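B-agarase (Saccharophagus degradans, PDB 4BQ2) hydrolyses beta-linkages of agarose as a family 50 exo-beta-agarase. Local coordinates at residues Arg290-Ser295 and Asp319-Leu323; Gln304-Arg310 and Asn360-Ser364. All blocks are in the same frame, centred on the assembly; numbering follows the deposited sequence.

Interaction 1: Arg290-Ser295 and Asp319-Leu323; sequences RLSNSS and DSKGL
A type I beta turn from Leu291 to Ser294, in the loop between strands 280-287 and 296-301, packs through Ser292, with Arg290 just ahead of it, on segment 319-323, whose Ser320 ends a 3-10 segment and whose Leu323 lies against Leu291. Backbone and side chain share the work of holding this turn. Leu291 O accepts from Ser294 N and also from Ser294 OG, the latter at 2.7 Å, on a lone pair in the carbonyl plane; Ser294 OG has a further partner in Ser377. Across the contact, Ser292 OG donates to Lys321 O at 3.0 Å, from above the carbonyl plane. Lys321 O is also met by Arg362. Leu323 CD2 also approaches Leu291 O, at 3.7 Å. Leu323 CD1 reaches Leu291 CB at 4.2 Å, while CD2 also touches Ser295 CB. Leu291 itself leans on helices 378-387 and 394-410. A water bridges the backbones, donating to Ser292 O and, more closely, to Asp319 O. The Asp319 carboxylate and Gly322 N each bind a glycerol, probably from the crystallisation liquor, which may mark a pocket. Arg290 runs out extended from CG to NE and carries its guanidinium to Ser320, with Ser320 CA over one face. Arg290 NH2 donates to Ser320 OG at 3.1 Å with an N-H...O angle of 141°, the oxygen tilted 25° out of the guanidinium plane. Ser320 OG in turn donates to Asp319 OD1 at 2.8 Å, meeting it from above the carboxylate plane.

Interaction 2: Gln304-Arg310 and Asn360-Ser364; sequences QATVAQR and NYRRS
Val307 CG1 stands anti to the backbone N (chi1 -175°) and Tyr361 CG does likewise (chi1 -170°), which brings the valine and the tyrosine ring together. Val307 CG1 lies 3.8 Å from Tyr361 CE2, and Val307 CG2 sits over one face of the ring, offset toward its rim. The two side chains cross at about a right angle. Tyr361 is on strand 359-362, an edge strand of a four-stranded antiparallel sheet, and the loop 304-310 runs past it. The phenol is hydrogen-bonded to Asp301. Arg363 follows the strand and makes the largest part of the contact. Arg363 bends at chi3, and its NH1 donates to Ala308 O at 2.9 Å. The carbonyl is met from above its plane. Arg310 CG lies 3.5 Å from Arg363 CZ, over the centre of one guanidinium face. Gln309 OE1 approaches the aliphatic part, 3.8 Å from Arg363 CD, and accepts from Arg310 N at 3.1 Å. The two guanidinium planes stand 75° apart, with Arg310 NH1 4.4 Å from Arg363 NH2. Arg310 also donates to Thr316 O. Glu318 probably balances both positive charges, taking Arg363 NE on one oxygen and Arg310 NH1 on the other, so that the stem of Arg310 can cover the guanidinium face of Arg363 at the surface.

In the fold
Interaction 1 is partly buried, whereas interaction 2 is a surface contact farther from the centre of the chain. Both involve the long loop between strand 296-301 and helix 328-332, which supplies 319-323 to one and 304-310 to the other. An arginine donates in each, to a serine hydroxyl in interaction 1 and to a backbone carbonyl in interaction 2. Interaction 1 adds a serine-to-carbonyl bond, a water and leucines; interaction 2 adds a tyrosine ring and charges answered by Glu318. Their centres are 14 Å apart and the two touch. Arg362 probably bonds to Ser292 O and Asn360 to Ser295 OG, so strand 359-362 faces the turn with these residues and the loop 304-310 with Tyr361.

Interaction 1: Arg290-Ser295 and Asp319-Leu323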
loop_
_atom_site.group_PDB
_atom_site.type_symbol
_atom_site.label_atom_id
_atom_site.label_comp_id
_atom_site.label_asym_id
_atom_site.label_seq_id
_atom_site.Cartn_x
_atom_site.Cartn_y
_atom_site.Cartn_z
ATOM N N ARG A 290 15.697 3.565 0.657
ATOM C CA ARG A 290 16.572 2.853 -0.241
ATOM C C ARG A 290 16.192 3.319 -1.654
ATOM O O ARG A 290 15.157 3.981 -1.857
ATOM C CB ARG A 290 16.337 1.331 -0.133
ATOM C CG ARG A 290 14.882 0.903 -0.436
ATOM C CD ARG A 290 14.778 -0.598 -0.275
ATOM N NE ARG A 290 13.494 -1.152 -0.721
ATOM C CZ ARG A 290 13.122 -2.418 -0.546
ATOM N NH1 ARG A 290 13.911 -3.274 0.137
ATOM N NH2 ARG A 290 11.934 -2.821 -1.001
ATOM N N LEU A 291 16.970 2.895 -2.634
ATOM C CA LEU A 291 16.701 3.288 -4.024
ATOM C C LEU A 291 16.042 2.214 -4.898
ATOM O O LEU A 291 15.684 2.508 -6.040
ATOM C CB LEU A 291 18.011 3.803 -4.677
ATOM C CG LEU A 291 18.669 4.997 -3.955
ATOM C CD1 LEU A 291 19.920 5.468 -4.718
ATOM C CD2 LEU A 291 17.715 6.173 -3.776
ATOM N N SER A 292 15.885 0.998 -4.359
ATOM C CA SER A 292 15.448 -0.208 -5.066
ATOM C C SER A 292 14.145 -0.009 -5.839
ATOM O O SER A 292 13.898 -0.680 -6.839
ATOM C CB SER A 292 15.180 -1.352 -4.042
ATOM O OG SER A 292 16.332 -1.625 -3.270
ATOM N N ASN A 293 13.293 0.856 -5.314
ATOM C CA ASN A 293 11.917 0.976 -5.829
ATOM C C ASN A 293 11.683 2.261 -6.616
ATOM O O ASN A 293 10.520 2.634 -6.886
ATOM C CB ASN A 293 10.898 0.840 -4.695
ATOM C CG ASN A 293 10.938 -0.521 -4.053
ATOM O OD1 ASN A 293 10.475 -1.533 -4.633
ATOM N ND2 ASN A 293 11.468 -0.573 -2.852
ATOM N N SER A 294 12.792 2.923 -6.973
ATOM C CA SER A 294 12.749 4.253 -7.579
ATOM C C SER A 294 12.938 4.216 -9.087
ATOM O O SER A 294 13.027 5.273 -9.717
ATOM C CB SER A 294 13.781 5.198 -6.932
ATOM O OG SER A 294 15.120 4.864 -7.300
ATOM N N SER A 295 13.039 3.022 -9.671
ATOM C CA SER A 295 13.185 2.926 -11.126
ATOM C C SER A 295 11.849 2.635 -11.795
ATOM O O SER A 295 10.947 2.075 -11.158
ATOM C CB SER A 295 14.235 1.868 -11.504
ATOM O OG SER A 295 13.699 0.544 -11.401
ATOM N N ASP A 319 12.204 -7.463 -6.438
ATOM C CA ASP A 319 11.689 -6.123 -6.144
ATOM C C ASP A 319 12.543 -5.322 -5.123
ATOM O O ASP A 319 12.602 -4.090 -5.166
ATOM C CB ASP A 319 10.234 -6.234 -5.667
ATOM C CG ASP A 319 10.117 -6.936 -4.330
ATOM O OD1 ASP A 319 10.167 -6.228 -3.277
ATOM O OD2 ASP A 319 9.969 -8.178 -4.337
ATOM N N SER A 320 13.233 -6.039 -4.234
ATOM C CA SER A 320 13.968 -5.435 -3.113
ATOM C C SER A 320 15.481 -5.504 -3.323
ATOM O O SER A 320 16.248 -5.107 -2.445
ATOM C CB SER A 320 13.587 -6.115 -1.778
ATOM O OG SER A 320 12.233 -5.855 -1.446
ATOM N N LYS A 321 15.906 -5.942 -4.512
ATOM C CA LYS A 321 17.329 -5.965 -4.855
ATOM C C LYS A 321 17.879 -4.564 -5.050
ATOM O O LYS A 321 17.133 -3.627 -5.310
ATOM C CB LYS A 321 17.594 -6.819 -6.108
ATOM C CG LYS A 321 17.270 -8.296 -5.884
ATOM C CD LYS A 321 18.378 -9.010 -5.132
ATOM C CE LYS A 321 19.555 -9.354 -6.055
ATOM N NZ LYS A 321 20.661 -9.992 -5.283
ATOM N N GLY A 322 19.188 -4.418 -4.910
ATOM C CA GLY A 322 19.817 -3.140 -5.272
ATOM C C GLY A 322 19.525 -2.849 -6.738
ATOM O O GLY A 322 19.189 -3.778 -7.500
ATOM N N LEU A 323 19.641 -1.581 -7.135
ATOM C CA LEU A 323 19.630 -1.215 -8.569
ATOM C C LEU A 323 20.788 -1.932 -9.306
ATOM O O LEU A 323 21.937 -1.910 -8.847
ATOM C CB LEU A 323 19.692 0.307 -8.771
ATOM C CG LEU A 323 18.486 1.146 -8.295
ATOM C CD1 LEU A 323 18.652 2.623 -8.650
ATOM C CD2 LEU A 323 17.171 0.620 -8.867
HETATM O O HOH W 1 12.239 -3.279 -7.886
#

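Interaction 2: Gln304-Arg310 and Asn360-Ser364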
loop_
_atom_site.group_PDB
_atom_site.type_symbol
_atom_site.label_atom_id
_atom_site.label_comp_id
_atom_site.label_asym_id
_atom_site.label_seq_id
_atom_site.Cartn_x
_atom_site.Cartn_y
_atom_site.Cartn_z
ATOM N N GLN A 304 19.461 -11.558 -23.394
ATOM C CA GLN A 304 19.532 -12.282 -22.120
ATOM C C GLN A 304 20.887 -12.908 -21.786
ATOM O O GLN A 304 21.182 -13.136 -20.606
ATOM C CB GLN A 304 18.382 -13.291 -21.985
ATOM C CG GLN A 304 17.006 -12.633 -22.062
ATOM C CD GLN A 304 16.754 -11.638 -20.924
ATOM O OE1 GLN A 304 16.689 -10.423 -21.140
ATOM N NE2 GLN A 304 16.617 -12.151 -19.712
ATOM N N ALA A 305 21.715 -13.147 -22.803
ATOM C CA ALA A 305 23.067 -13.690 -22.592
ATOM C C ALA A 305 23.953 -12.724 -21.787
ATOM O O ALA A 305 25.003 -13.110 -21.242
ATOM C CB ALA A 305 23.722 -14.018 -23.933
ATOM N N THR A 306 23.521 -11.467 -21.717
ATOM C CA THR A 306 24.284 -10.421 -21.062
ATOM C C THR A 306 23.725 -10.078 -19.695
ATOM O O THR A 306 24.317 -9.275 -18.989
ATOM C CB THR A 306 24.352 -9.115 -21.904
ATOM O OG1 THR A 306 23.063 -8.472 -21.929
ATOM C CG2 THR A 306 24.841 -9.406 -23.324
ATOM N N VAL A 307 22.595 -10.677 -19.330
ATOM C CA VAL A 307 22.006 -10.441 -18.018
ATOM C C VAL A 307 22.335 -11.567 -17.023
ATOM O O VAL A 307 22.000 -12.735 -17.255
ATOM C CB VAL A 307 20.477 -10.266 -18.129
ATOM C CG1 VAL A 307 19.880 -9.897 -16.767
ATOM C CG2 VAL A 307 20.136 -9.218 -19.187
ATOM N N ALA A 308 22.982 -11.220 -15.911
ATOM C CA ALA A 308 23.223 -12.200 -14.846
ATOM C C ALA A 308 21.879 -12.713 -14.311
ATOM O O ALA A 308 20.934 -11.940 -14.141
ATOM C CB ALA A 308 24.070 -11.598 -13.724
ATOM N N GLN A 309 21.778 -14.014 -14.080
ATOM C CA GLN A 309 20.544 -14.559 -13.530
ATOM C C GLN A 309 20.632 -14.640 -12.010
ATOM O O GLN A 309 21.726 -14.704 -11.454
ATOM C CB GLN A 309 20.201 -15.919 -14.149
ATOM C CG GLN A 309 18.725 -16.316 -14.005
ATOM C CD GLN A 309 17.745 -15.165 -14.272
ATOM O OE1 GLN A 309 17.098 -14.655 -13.344
ATOM N NE2 GLN A 309 17.634 -14.751 -15.543
ATOM N N ARG A 310 19.479 -14.601 -11.345
ATOM C CA ARG A 310 19.419 -14.742 -9.889
ATOM C C ARG A 310 19.956 -16.110 -9.432
ATOM O O ARG A 310 19.820 -17.113 -10.145
ATOM C CB ARG A 310 17.977 -14.581 -9.400
ATOM C CG ARG A 310 17.350 -13.212 -9.650
ATOM C CD ARG A 310 15.888 -13.184 -9.216
ATOM N NE ARG A 310 15.737 -13.674 -7.836
ATOM C CZ ARG A 310 15.910 -12.927 -6.741
ATOM N NH1 ARG A 310 16.214 -11.628 -6.852
ATOM N NH2 ARG A 310 15.765 -13.475 -5.532
ATOM N N ASN A 360 18.733 0.677 -14.562
ATOM C CA ASN A 360 18.466 -0.492 -13.735
ATOM C C ASN A 360 17.979 -1.584 -14.686
ATOM O O ASN A 360 17.577 -1.295 -15.837
ATOM C CB ASN A 360 17.382 -0.143 -12.692
ATOM C CG ASN A 360 17.018 -1.320 -11.782
ATOM O OD1 ASN A 360 17.853 -2.167 -11.461
ATOM N ND2 ASN A 360 15.762 -1.364 -11.350
ATOM N N TYR A 361 18.040 -2.831 -14.236
ATOM C CA TYR A 361 17.380 -3.917 -14.954
ATOM C C TYR A 361 16.638 -4.808 -13.961
ATOM O O TYR A 361 17.229 -5.282 -12.987
ATOM C CB TYR A 361 18.372 -4.747 -15.771
ATOM C CG TYR A 361 17.656 -5.707 -16.695
ATOM C CD1 TYR A 361 17.268 -5.308 -17.982
ATOM C CD2 TYR A 361 17.315 -7.001 -16.273
ATOM C CE1 TYR A 361 16.589 -6.180 -18.820
ATOM C CE2 TYR A 361 16.625 -7.877 -17.117
ATOM C CZ TYR A 361 16.260 -7.450 -18.385
ATOM O OH TYR A 361 15.567 -8.305 -19.227
ATOM N N ARG A 362 15.354 -5.049 -14.205
ATOM C CA ARG A 362 14.620 -6.001 -13.372
ATOM C C ARG A 362 14.348 -7.290 -14.155
ATOM O O ARG A 362 13.992 -7.233 -15.321
ATOM C CB ARG A 362 13.334 -5.360 -12.844
ATOM C CG ARG A 362 13.569 -4.299 -11.769
ATOM C CD ARG A 362 14.490 -4.795 -10.644
ATOM N NE ARG A 362 14.464 -3.916 -9.468
ATOM C CZ ARG A 362 15.481 -3.735 -8.631
ATOM N NH1 ARG A 362 16.659 -4.345 -8.819
ATOM N NH2 ARG A 362 15.329 -2.904 -7.599
ATOM N N ARG A 363 14.537 -8.449 -13.523
ATOM C CA ARG A 363 14.397 -9.733 -14.232
ATOM C C ARG A 363 13.000 -10.300 -14.073
ATOM O O ARG A 363 12.642 -11.279 -14.723
ATOM C CB ARG A 363 15.481 -10.714 -13.791
ATOM C CG ARG A 363 16.881 -10.167 -14.050
ATOM C CD ARG A 363 17.907 -10.902 -13.211
ATOM N NE ARG A 363 18.016 -10.326 -11.865
ATOM C CZ ARG A 363 19.043 -10.522 -11.035
ATOM N NH1 ARG A 363 20.085 -11.287 -11.396
ATOM N NH2 ARG A 363 19.037 -9.945 -9.837
ATOM N N SER A 364 12.198 -9.653 -13.239
ATOM C CA SER A 364 10.797 -10.032 -13.080
ATOM C C SER A 364 9.980 -8.797 -12.703
ATOM O O SER A 364 10.544 -7.727 -12.434
ATOM C CB SER A 364 10.645 -11.110 -12.010
ATOM O OG SER A 364 11.114 -10.611 -10.771
#